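Local coordinates for protein endonuclease V (Homo sapiens, PDB 6OZE) that cleaves inosine-containing RNA as a metal-ion-dependent endoribonuclease, at residues 144-149 and 197-201. The protein carries 4 engineered substitutions. Residues are numbered along the deposited sequence; the frame is centred on the assembly and turned at random.
Sequences GVAKKL and RPLYI
Ala146 and Tyr200 form an antiparallel hydrogen-bonded pair. Ala146 N donates to Tyr200 O at 2.8 Å, and Tyr200 N returns a nearly straight bond of 2.7 Å to Ala146 O, with 174° at the hydrogen. One residue along, Val145 faces Ile201 as a non-hydrogen-bonded pair. There Ile201 CA approaches Gly144 O in a CA-H...O contact of 3.3 Å.

Past the end of strand 142-146, the Arg197 side chain grips a backbone oxygen. Arg197 is bent at chi3 (133°), and its NH1 gives a 3.0 Å hydrogen bond to Lys147 O. The oxygen lies near the guanidinium plane, but NH1 stands above the carbonyl plane. NE adds a weak bond to the same oxygen. The ammonium of Lys147 itself turns to Asp118 in a salt bridge.

These strands, 142-146 and 199-205, are neighbours in the mixed central sheet of an RNase H-like fold. Here the parallel run 39-47, 115-118 and 142-146 meets antiparallel strand 199-205.

The apolar contacts split between the two faces of the sheet. On the Val145 face, with CG1 anti to the backbone N (chi1 180°), Val145 sets this methyl 4.0 Å from Ile201 CD1. Val145 CG1 also meets Leu199 CD1. Helix 209-218 packs on Leu199 and Ile201 here. On the Ala146 face, the Tyr200 ring lies against the backbone of Lys148 and Leu149. Leu149 CB sits over one ring face, 3.9 Å from the centroid, in a CH-pi contact. Leu149 CD1 reaches Tyr200 CD1 at 3.8 Å. Tyr200 OH hydrogen-bonds to His161 NE2 of helix 159-167. Replacing Tyr200 with alanine would probably leave Leu149 without its aromatic platform and His161 without its hydroxyl partner.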
loop_
_atom_site.group_PDB
_atom_site.type_symbol
_atom_site.label_atom_id
_atom_site.label_comp_id
_atom_site.label_asym_id
_atom_site.label_seq_id
_atom_site.Cartn_x
_atom_site.Cartn_y
_atom_site.Cartn_z
ATOM N N GLY A 144 -0.727 -3.672 -1.549
ATOM C CA GLY A 144 -1.329 -3.016 -0.405
ATOM C C GLY A 144 -0.802 -3.599 0.890
ATOM O O GLY A 144 -0.876 -4.815 1.108
ATOM N N VAL A 145 -0.221 -2.758 1.740
ATOM C CA VAL A 145 0.299 -3.159 3.043
ATOM C C VAL A 145 -0.496 -2.389 4.081
ATOM O O VAL A 145 -0.300 -1.178 4.249
ATOM C CB VAL A 145 1.800 -2.853 3.183
ATOM C CG1 VAL A 145 2.318 -3.281 4.561
ATOM C CG2 VAL A 145 2.583 -3.499 2.047
ATOM N N ALA A 146 -1.389 -3.077 4.782
ATOM C CA ALA A 146 -2.241 -2.451 5.776
ATOM C C ALA A 146 -1.841 -2.901 7.174
ATOM O O ALA A 146 -1.452 -4.055 7.394
ATOM C CB ALA A 146 -3.721 -2.740 5.517
ATOM N N LYS A 147 -1.934 -1.976 8.117
ATOM C CA LYS A 147 -1.588 -2.233 9.506
ATOM C C LYS A 147 -2.771 -2.717 10.330
ATOM O O LYS A 147 -2.569 -3.196 11.452
ATOM C CB LYS A 147 -0.958 -0.976 10.122
ATOM C CG LYS A 147 0.340 -0.568 9.419
ATOM C CD LYS A 147 0.652 0.922 9.521
ATOM C CE LYS A 147 1.860 1.275 8.651
ATOM N NZ LYS A 147 2.100 2.744 8.556
ATOM N N LYS A 148 -3.990 -2.632 9.798
ATOM C CA LYS A 148 -5.173 -3.143 10.476
ATOM C C LYS A 148 -6.095 -3.816 9.468
ATOM O O LYS A 148 -6.056 -3.535 8.266
ATOM C CB LYS A 148 -5.924 -2.047 11.249
ATOM C CG LYS A 148 -6.423 -0.897 10.400
ATOM C CD LYS A 148 -7.215 0.093 11.249
ATOM C CE LYS A 148 -7.394 1.430 10.542
ATOM N NZ LYS A 148 -8.106 1.297 9.240
ATOM N N LEU A 149 -6.936 -4.710 9.980
ATOM C CA LEU A 149 -7.824 -5.511 9.144
ATOM C C LEU A 149 -9.077 -4.721 8.777
ATOM O O LEU A 149 -9.841 -4.306 9.656
ATOM C CB LEU A 149 -8.206 -6.791 9.884
ATOM C CG LEU A 149 -9.157 -7.704 9.114
ATOM C CD1 LEU A 149 -8.484 -8.191 7.836
ATOM C CD2 LEU A 149 -9.599 -8.878 9.984
ATOM N N ARG A 197 1.606 -8.724 16.110
ATOM C CA ARG A 197 0.536 -8.130 15.312
ATOM C C ARG A 197 0.897 -8.203 13.830
ATOM O O ARG A 197 1.934 -7.665 13.431
ATOM C CB ARG A 197 0.332 -6.682 15.728
ATOM C CG ARG A 197 -0.879 -6.010 15.101
ATOM C CD ARG A 197 -1.039 -4.580 15.607
ATOM N NE ARG A 197 -1.287 -3.629 14.524
ATOM C CZ ARG A 197 -1.221 -2.307 14.659
ATOM N NH1 ARG A 197 -1.460 -1.518 13.620
ATOM N NH2 ARG A 197 -0.912 -1.772 15.831
ATOM N N PRO A 198 0.096 -8.856 13.000
ATOM C CA PRO A 198 0.478 -9.053 11.600
ATOM C C PRO A 198 0.204 -7.811 10.762
ATOM O O PRO A 198 -0.482 -6.867 11.175
ATOM C CB PRO A 198 -0.426 -10.203 11.147
ATOM C CG PRO A 198 -1.640 -10.073 12.003
ATOM C CD PRO A 198 -1.167 -9.539 13.337
ATOM N N LEU A 199 0.775 -7.819 9.562
ATOM C CA LEU A 199 0.361 -6.895 8.523
ATOM C C LEU A 199 -0.686 -7.571 7.654
ATOM O O LEU A 199 -0.750 -8.796 7.560
ATOM C CB LEU A 199 1.547 -6.543 7.634
ATOM C CG LEU A 199 2.854 -6.152 8.299
ATOM C CD1 LEU A 199 3.922 -5.992 7.222
ATOM C CD2 LEU A 199 2.682 -4.861 9.066
ATOM N N TYR A 200 -1.521 -6.769 7.011
ATOM C CA TYR A 200 -2.562 -7.304 6.139
ATOM C C TYR A 200 -2.208 -6.921 4.708
ATOM O O TYR A 200 -2.224 -5.732 4.341
ATOM C CB TYR A 200 -3.943 -6.815 6.570
ATOM C CG TYR A 200 -4.245 -7.273 7.966
ATOM C CD1 TYR A 200 -4.754 -8.547 8.201
ATOM C CD2 TYR A 200 -3.946 -6.482 9.065
ATOM C CE1 TYR A 200 -5.003 -8.993 9.476
ATOM C CE2 TYR A 200 -4.193 -6.924 10.347
ATOM C CZ TYR A 200 -4.721 -8.186 10.550
ATOM O OH TYR A 200 -4.969 -8.636 11.825
ATOM N N ILE A 201 -1.873 -7.924 3.906
ATOM C CA ILE A 201 -1.309 -7.731 2.576
ATOM C C ILE A 201 -2.367 -8.075 1.541
ATOM O O ILE A 201 -3.043 -9.101 1.655
ATOM C CB ILE A 201 -0.082 -8.640 2.378
ATOM C CG1 ILE A 201 0.921 -8.472 3.534
ATOM C CG2 ILE A 201 0.550 -8.387 0.994
ATOM C CD1 ILE A 201 1.350 -7.053 3.778
#